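Local atomic coordinates of replication initiation and membrane attachment protein (Geobacillus stearothermophilus 10, PDB entry 5WTN), a protein that probably takes part in replication initiation and restart as a tetrameric primosomal protein, attaching the initiation complex to the membrane and binding a primosomal re-initiation protein. Residues 162-168 against 282-288; 198-202 against 234-238. One frame throughout, in Å; residues are numbered along the deposited sequence.

Interaction 1: residues 162-168 against 282-288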
loop_
_atom_site.group_PDB
_atom_site.type_symbol
_atom_site.label_atom_id
_atom_site.label_comp_id
_atom_site.label_asym_id
_atom_site.label_seq_id
_atom_site.Cartn_x
_atom_site.Cartn_y
_atom_site.Cartn_z
ATOM N N SER A 162 -10.463 -2.318 30.926
ATOM C CA SER A 162 -11.033 -2.959 32.108
ATOM C C SER A 162 -12.560 -2.981 32.059
ATOM O O SER A 162 -13.185 -3.876 32.632
ATOM C CB SER A 162 -10.553 -2.250 33.364
ATOM O OG SER A 162 -10.624 -0.844 33.204
ATOM N N ASP A 163 -13.149 -2.001 31.365
ATOM C CA ASP A 163 -14.589 -1.955 31.131
ATOM C C ASP A 163 -15.079 -3.144 30.308
ATOM O O ASP A 163 -16.133 -3.693 30.589
ATOM C CB ASP A 163 -14.984 -0.652 30.411
ATOM C CG ASP A 163 -14.993 0.573 31.342
ATOM O OD1 ASP A 163 -14.879 0.397 32.581
ATOM O OD2 ASP A 163 -15.122 1.717 30.832
ATOM N N VAL A 164 -14.340 -3.490 29.257
ATOM C CA VAL A 164 -14.736 -4.508 28.273
ATOM C C VAL A 164 -14.158 -5.909 28.465
ATOM O O VAL A 164 -14.633 -6.878 27.863
ATOM C CB VAL A 164 -14.339 -3.999 26.866
ATOM C CG1 VAL A 164 -14.958 -4.831 25.750
ATOM C CG2 VAL A 164 -14.768 -2.573 26.741
ATOM N N PHE A 165 -13.150 -6.028 29.323
ATOM C CA PHE A 165 -12.380 -7.273 29.413
ATOM C C PHE A 165 -12.035 -7.651 30.844
ATOM O O PHE A 165 -11.975 -6.789 31.730
ATOM C CB PHE A 165 -11.063 -7.126 28.657
ATOM C CG PHE A 165 -11.216 -7.016 27.174
ATOM C CD1 PHE A 165 -11.596 -8.123 26.421
ATOM C CD2 PHE A 165 -10.940 -5.809 26.518
ATOM C CE1 PHE A 165 -11.733 -8.026 25.039
ATOM C CE2 PHE A 165 -11.075 -5.695 25.120
ATOM C CZ PHE A 165 -11.468 -6.802 24.381
ATOM N N SER A 166 -11.783 -8.938 31.061
ATOM C CA SER A 166 -11.251 -9.426 32.337
ATOM C C SER A 166 -10.186 -10.495 32.099
ATOM O O SER A 166 -10.120 -11.090 31.017
ATOM C CB SER A 166 -12.372 -9.986 33.220
ATOM O OG SER A 166 -13.118 -8.944 33.829
ATOM N N ALA A 167 -9.353 -10.741 33.108
ATOM C CA ALA A 167 -8.296 -11.748 32.991
ATOM C C ALA A 167 -8.605 -12.936 33.894
ATOM O O ALA A 167 -8.921 -12.765 35.077
ATOM C CB ALA A 167 -6.944 -11.148 33.347
ATOM N N VAL A 168 -8.519 -14.143 33.348
ATOM C CA VAL A 168 -8.734 -15.333 34.166
ATOM C C VAL A 168 -7.706 -16.398 33.850
ATOM O O VAL A 168 -7.263 -16.519 32.707
ATOM C CB VAL A 168 -10.141 -15.911 33.971
ATOM C CG1 VAL A 168 -11.181 -14.981 34.570
ATOM C CG2 VAL A 168 -10.414 -16.129 32.500
ATOM N N GLU A 282 -0.824 -19.501 32.651
ATOM C CA GLU A 282 -0.987 -18.231 31.893
ATOM C C GLU A 282 -2.384 -17.612 31.962
ATOM O O GLU A 282 -3.380 -18.333 31.963
ATOM C CB GLU A 282 -0.648 -18.403 30.406
ATOM C CG GLU A 282 0.790 -18.712 30.064
ATOM C CD GLU A 282 1.038 -18.633 28.559
ATOM O OE1 GLU A 282 1.575 -17.588 28.099
ATOM O OE2 GLU A 282 0.669 -19.600 27.838
ATOM N N PRO A 283 -2.461 -16.264 31.924
ATOM C CA PRO A 283 -3.747 -15.551 31.982
ATOM C C PRO A 283 -4.477 -15.604 30.656
ATOM O O PRO A 283 -3.826 -15.608 29.606
ATOM C CB PRO A 283 -3.343 -14.106 32.280
ATOM C CG PRO A 283 -1.925 -14.179 32.779
ATOM C CD PRO A 283 -1.317 -15.345 32.071
ATOM N N ARG A 284 -5.806 -15.624 30.702
ATOM C CA ARG A 284 -6.621 -15.661 29.488
ATOM C C ARG A 284 -7.520 -14.419 29.389
ATOM O O ARG A 284 -8.085 -13.958 30.390
ATOM C CB ARG A 284 -7.445 -16.958 29.452
ATOM C CG ARG A 284 -8.393 -17.097 28.263
ATOM C CD ARG A 284 -8.804 -18.559 28.052
ATOM N NE ARG A 284 -9.938 -18.700 27.134
ATOM C CZ ARG A 284 -11.204 -18.839 27.523
ATOM N NH1 ARG A 284 -11.508 -18.856 28.820
ATOM N NH2 ARG A 284 -12.165 -18.963 26.618
ATOM N N LEU A 285 -7.631 -13.862 28.188
ATOM C CA LEU A 285 -8.459 -12.687 27.982
ATOM C C LEU A 285 -9.886 -13.119 27.615
ATOM O O LEU A 285 -10.086 -13.968 26.733
ATOM C CB LEU A 285 -7.860 -11.803 26.892
ATOM C CG LEU A 285 -8.498 -10.440 26.611
ATOM C CD1 LEU A 285 -8.304 -9.413 27.735
ATOM C CD2 LEU A 285 -7.965 -9.904 25.304
ATOM N N VAL A 286 -10.868 -12.543 28.313
ATOM C CA VAL A 286 -12.279 -12.866 28.101
ATOM C C VAL A 286 -13.146 -11.601 28.185
ATOM O O VAL A 286 -12.697 -10.576 28.730
ATOM C CB VAL A 286 -12.765 -13.899 29.134
ATOM C CG1 VAL A 286 -12.175 -15.277 28.847
ATOM C CG2 VAL A 286 -12.395 -13.444 30.535
ATOM N N GLU A 287 -14.366 -11.664 27.637
ATOM C CA GLU A 287 -15.316 -10.549 27.733
ATOM C C GLU A 287 -15.859 -10.421 29.151
ATOM O O GLU A 287 -15.889 -11.401 29.905
ATOM C CB GLU A 287 -16.504 -10.761 26.803
ATOM C CG GLU A 287 -16.162 -11.091 25.365
ATOM C CD GLU A 287 -17.412 -11.172 24.488
ATOM O OE1 GLU A 287 -17.278 -11.551 23.302
ATOM O OE2 GLU A 287 -18.525 -10.852 24.983
ATOM N N ARG A 288 -16.320 -9.227 29.507
ATOM C CA ARG A 288 -16.895 -9.008 30.838
ATOM C C ARG A 288 -18.422 -8.876 30.818
ATOM O O ARG A 288 -19.099 -9.493 29.994
ATOM C CB ARG A 288 -16.260 -7.791 31.522
ATOM C CG ARG A 288 -16.505 -7.789 33.013
ATOM C CD ARG A 288 -15.785 -6.663 33.700
ATOM N NE ARG A 288 -16.416 -5.381 33.438
ATOM C CZ ARG A 288 -16.253 -4.299 34.193
ATOM N NH1 ARG A 288 -15.478 -4.354 35.266
ATOM N NH2 ARG A 288 -16.872 -3.161 33.879
#
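Leu285 has its CG opposite the backbone N (chi1 -174°), which lays its methyls against Phe165. Arg288, just after strand 283-287, bends at chi3 (73°), folding its guanidinium back over the end of the helix before Phe165. Leu285 belongs to a two-stranded antiparallel sheet, in which strand 165-168 follows directly on that helix and pairs with strand 283-287 near the modelled C-terminus. Ser166 and Val286 form one hydrogen-bonded pair, Val168 and Arg284 the next. Ser166 N to Val286 O and Val168 N to Arg284 O are both 3.0 Å.

Leu285 CD1 lies 3.7 Å from Phe165 CB. The Phe165 ring turns an edge to Val286 O, which lies in its plane. On the face of the sheet carrying Val168 and Val286, their CG2 methyls meet at 3.9 Å and the side chains cross at about a right angle. Phe165 and Glu287 diverge, and the Glu287 carboxylate salt-bridges Lys83 of the second subunit. Leu285 also packs on Phe127 of that subunit. Beyond the strand pair, Ser162 O sits over the centre of the Arg288 guanidinium, 3.5 Å from Arg288 CZ.

Interaction 2: residues 198-202 against 234-238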
loop_
_atom_site.group_PDB
_atom_site.type_symbol
_atom_site.label_atom_id
_atom_site.label_comp_id
_atom_site.label_asym_id
_atom_site.label_seq_id
_atom_site.Cartn_x
_atom_site.Cartn_y
_atom_site.Cartn_z
ATOM N N SER A 198 -3.399 3.656 22.497
ATOM C CA SER A 198 -2.960 3.431 23.847
ATOM C C SER A 198 -4.190 2.993 24.573
ATOM O O SER A 198 -5.049 3.816 24.882
ATOM C CB SER A 198 -2.410 4.726 24.437
ATOM O OG SER A 198 -1.458 5.302 23.556
ATOM N N TYR A 199 -4.284 1.704 24.868
ATOM C CA TYR A 199 -5.404 1.255 25.671
ATOM C C TYR A 199 -5.191 1.800 27.087
ATOM O O TYR A 199 -4.050 2.143 27.454
ATOM C CB TYR A 199 -5.578 -0.274 25.628
ATOM C CG TYR A 199 -4.511 -1.096 26.314
ATOM C CD1 TYR A 199 -4.417 -1.134 27.695
ATOM C CD2 TYR A 199 -3.629 -1.881 25.582
ATOM C CE1 TYR A 199 -3.451 -1.895 28.331
ATOM C CE2 TYR A 199 -2.665 -2.658 26.213
ATOM C CZ TYR A 199 -2.580 -2.655 27.590
ATOM O OH TYR A 199 -1.622 -3.407 28.237
ATOM N N VAL A 200 -6.267 1.915 27.865
ATOM C CA VAL A 200 -6.135 2.371 29.246
ATOM C C VAL A 200 -6.854 1.430 30.189
ATOM O O VAL A 200 -7.771 0.719 29.767
ATOM C CB VAL A 200 -6.662 3.804 29.455
ATOM C CG1 VAL A 200 -5.644 4.818 28.960
ATOM C CG2 VAL A 200 -7.996 3.989 28.766
ATOM N N LEU A 201 -6.418 1.413 31.451
ATOM C CA LEU A 201 -7.084 0.627 32.482
ATOM C C LEU A 201 -7.546 1.574 33.561
ATOM O O LEU A 201 -6.833 2.511 33.919
ATOM C CB LEU A 201 -6.144 -0.409 33.099
ATOM C CG LEU A 201 -5.638 -1.619 32.310
ATOM C CD1 LEU A 201 -4.446 -2.238 33.043
ATOM C CD2 LEU A 201 -6.720 -2.666 32.096
ATOM N N ASP A 202 -8.734 1.331 34.106
ATOM C CA ASP A 202 -9.246 2.153 35.198
ATOM C C ASP A 202 -8.405 1.953 36.458
ATOM O O ASP A 202 -8.150 0.820 36.867
ATOM C CB ASP A 202 -10.710 1.815 35.483
ATOM C CG ASP A 202 -11.518 3.030 35.896
ATOM O OD1 ASP A 202 -11.629 3.976 35.088
ATOM O OD2 ASP A 202 -12.042 3.038 37.030
ATOM N N LYS A 234 -0.444 -1.216 37.450
ATOM C CA LYS A 234 -1.818 -1.410 37.012
ATOM C C LYS A 234 -1.952 -2.613 36.086
ATOM O O LYS A 234 -2.802 -3.470 36.297
ATOM C CB LYS A 234 -2.308 -0.147 36.290
ATOM C CG LYS A 234 -3.253 0.741 37.093
ATOM C CD LYS A 234 -3.326 2.164 36.510
ATOM C CE LYS A 234 -3.995 2.217 35.135
ATOM N NZ LYS A 234 -3.652 3.457 34.337
ATOM N N LYS A 235 -1.108 -2.684 35.063
ATOM C CA LYS A 235 -1.231 -3.743 34.067
ATOM C C LYS A 235 -0.895 -5.070 34.696
ATOM O O LYS A 235 -1.521 -6.082 34.392
ATOM C CB LYS A 235 -0.317 -3.492 32.869
ATOM C CG LYS A 235 -0.421 -2.103 32.277
ATOM C CD LYS A 235 0.016 -2.109 30.818
ATOM C CE LYS A 235 -0.088 -0.726 30.179
ATOM N NZ LYS A 235 0.692 -0.678 28.907
ATOM N N LEU A 236 0.100 -5.062 35.576
ATOM C CA LEU A 236 0.541 -6.292 36.213
ATOM C C LEU A 236 -0.548 -6.837 37.142
ATOM O O LEU A 236 -0.899 -8.024 37.097
ATOM C CB LEU A 236 1.842 -6.041 36.954
ATOM C CG LEU A 236 3.001 -5.886 35.970
ATOM C CD1 LEU A 236 4.285 -5.449 36.676
ATOM C CD2 LEU A 236 3.202 -7.194 35.214
ATOM N N ALA A 237 -1.101 -5.945 37.957
ATOM C CA ALA A 237 -2.180 -6.292 38.866
ATOM C C ALA A 237 -3.374 -6.844 38.107
ATOM O O ALA A 237 -4.004 -7.813 38.536
ATOM C CB ALA A 237 -2.597 -5.077 39.664
ATOM N N PHE A 238 -3.697 -6.220 36.984
ATOM C CA PHE A 238 -4.890 -6.596 36.254
ATOM C C PHE A 238 -4.667 -7.917 35.540
ATOM O O PHE A 238 -5.521 -8.800 35.560
ATOM C CB PHE A 238 -5.262 -5.504 35.257
ATOM C CG PHE A 238 -6.356 -5.900 34.307
ATOM C CD1 PHE A 238 -7.681 -5.603 34.589
ATOM C CD2 PHE A 238 -6.060 -6.572 33.121
ATOM C CE1 PHE A 238 -8.691 -5.978 33.703
ATOM C CE2 PHE A 238 -7.057 -6.953 32.240
ATOM C CZ PHE A 238 -8.372 -6.656 32.526
HETATM O O HOH W 1 -0.839 1.863 28.062
#
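Leu201, in the loop before helix 208-217, points into helix 227-240 and packs between Lys235 and Phe238. The arrangement is a loop laid across a helix, meeting side chains one turn apart. Lys234 and Phe238 are joined along that turn by the backbone bond from Phe238 N to Lys234 O.

The apolar part centres on Leu201. Its CD2 makes a CH-pi contact over the middle of the Phe238 ring, 3.9 Å from the ring centroid and 9° off the normal. Phe238 has CG opposite its backbone N (chi1 171°), and presents that face to the loop. The other methyl, Leu201 CD1, rests 3.7 Å from Lys235 CA on the helix backbone. Met123 of the second subunit packs on Leu201, Lys235 and Phe238.

The aliphatic parts of both lysines also touch the loop. Lys235 runs extended beyond CG and crosses Tyr199 obliquely, with CD 3.3 Å from Tyr199 OH. Lys234 bends at chi3 and passes its CE by Leu201 O.

The polar part depends largely on the second subunit. Its Asp121 takes a hydrogen bond from Tyr199 OH and a salt bridge from Lys235 NZ, so one carboxylate ties loop and helix together. An alanine in place of Lys235 would probably leave Asp121 of the second subunit without its cationic mate and Tyr199 without the chain that crosses it. Lys234 NZ makes a long, weak ion pair with Asp203. A water bridges the two segments: it accepts from Lys235 NZ at 3.1 Å and donates to Tyr199 O at 3.3 Å.

Interactions 1 and 2 lie side by side, with centres about 11 Å apart. Residues 198-202 and 234-238 both fall, in sequence, between the two strands of interaction 1. The contacts touch at two places. Near the helix end, Ser162 OG and Asp202 N are 3.0 Å apart, a probable hydrogen bond that fixes the loop to interaction 1. Along strand 165-168, Phe165 O lies 3.7 Å from Phe238 CZ, and Ala167 CB lies 3.5 Å from Phe238 O. Phe161 is shared too: its ring meets those of Phe165 and Tyr199. Both contacts face the second subunit: its Lys83 and Phe127 meet interaction 1, its Asp121 and Met123 interaction 2.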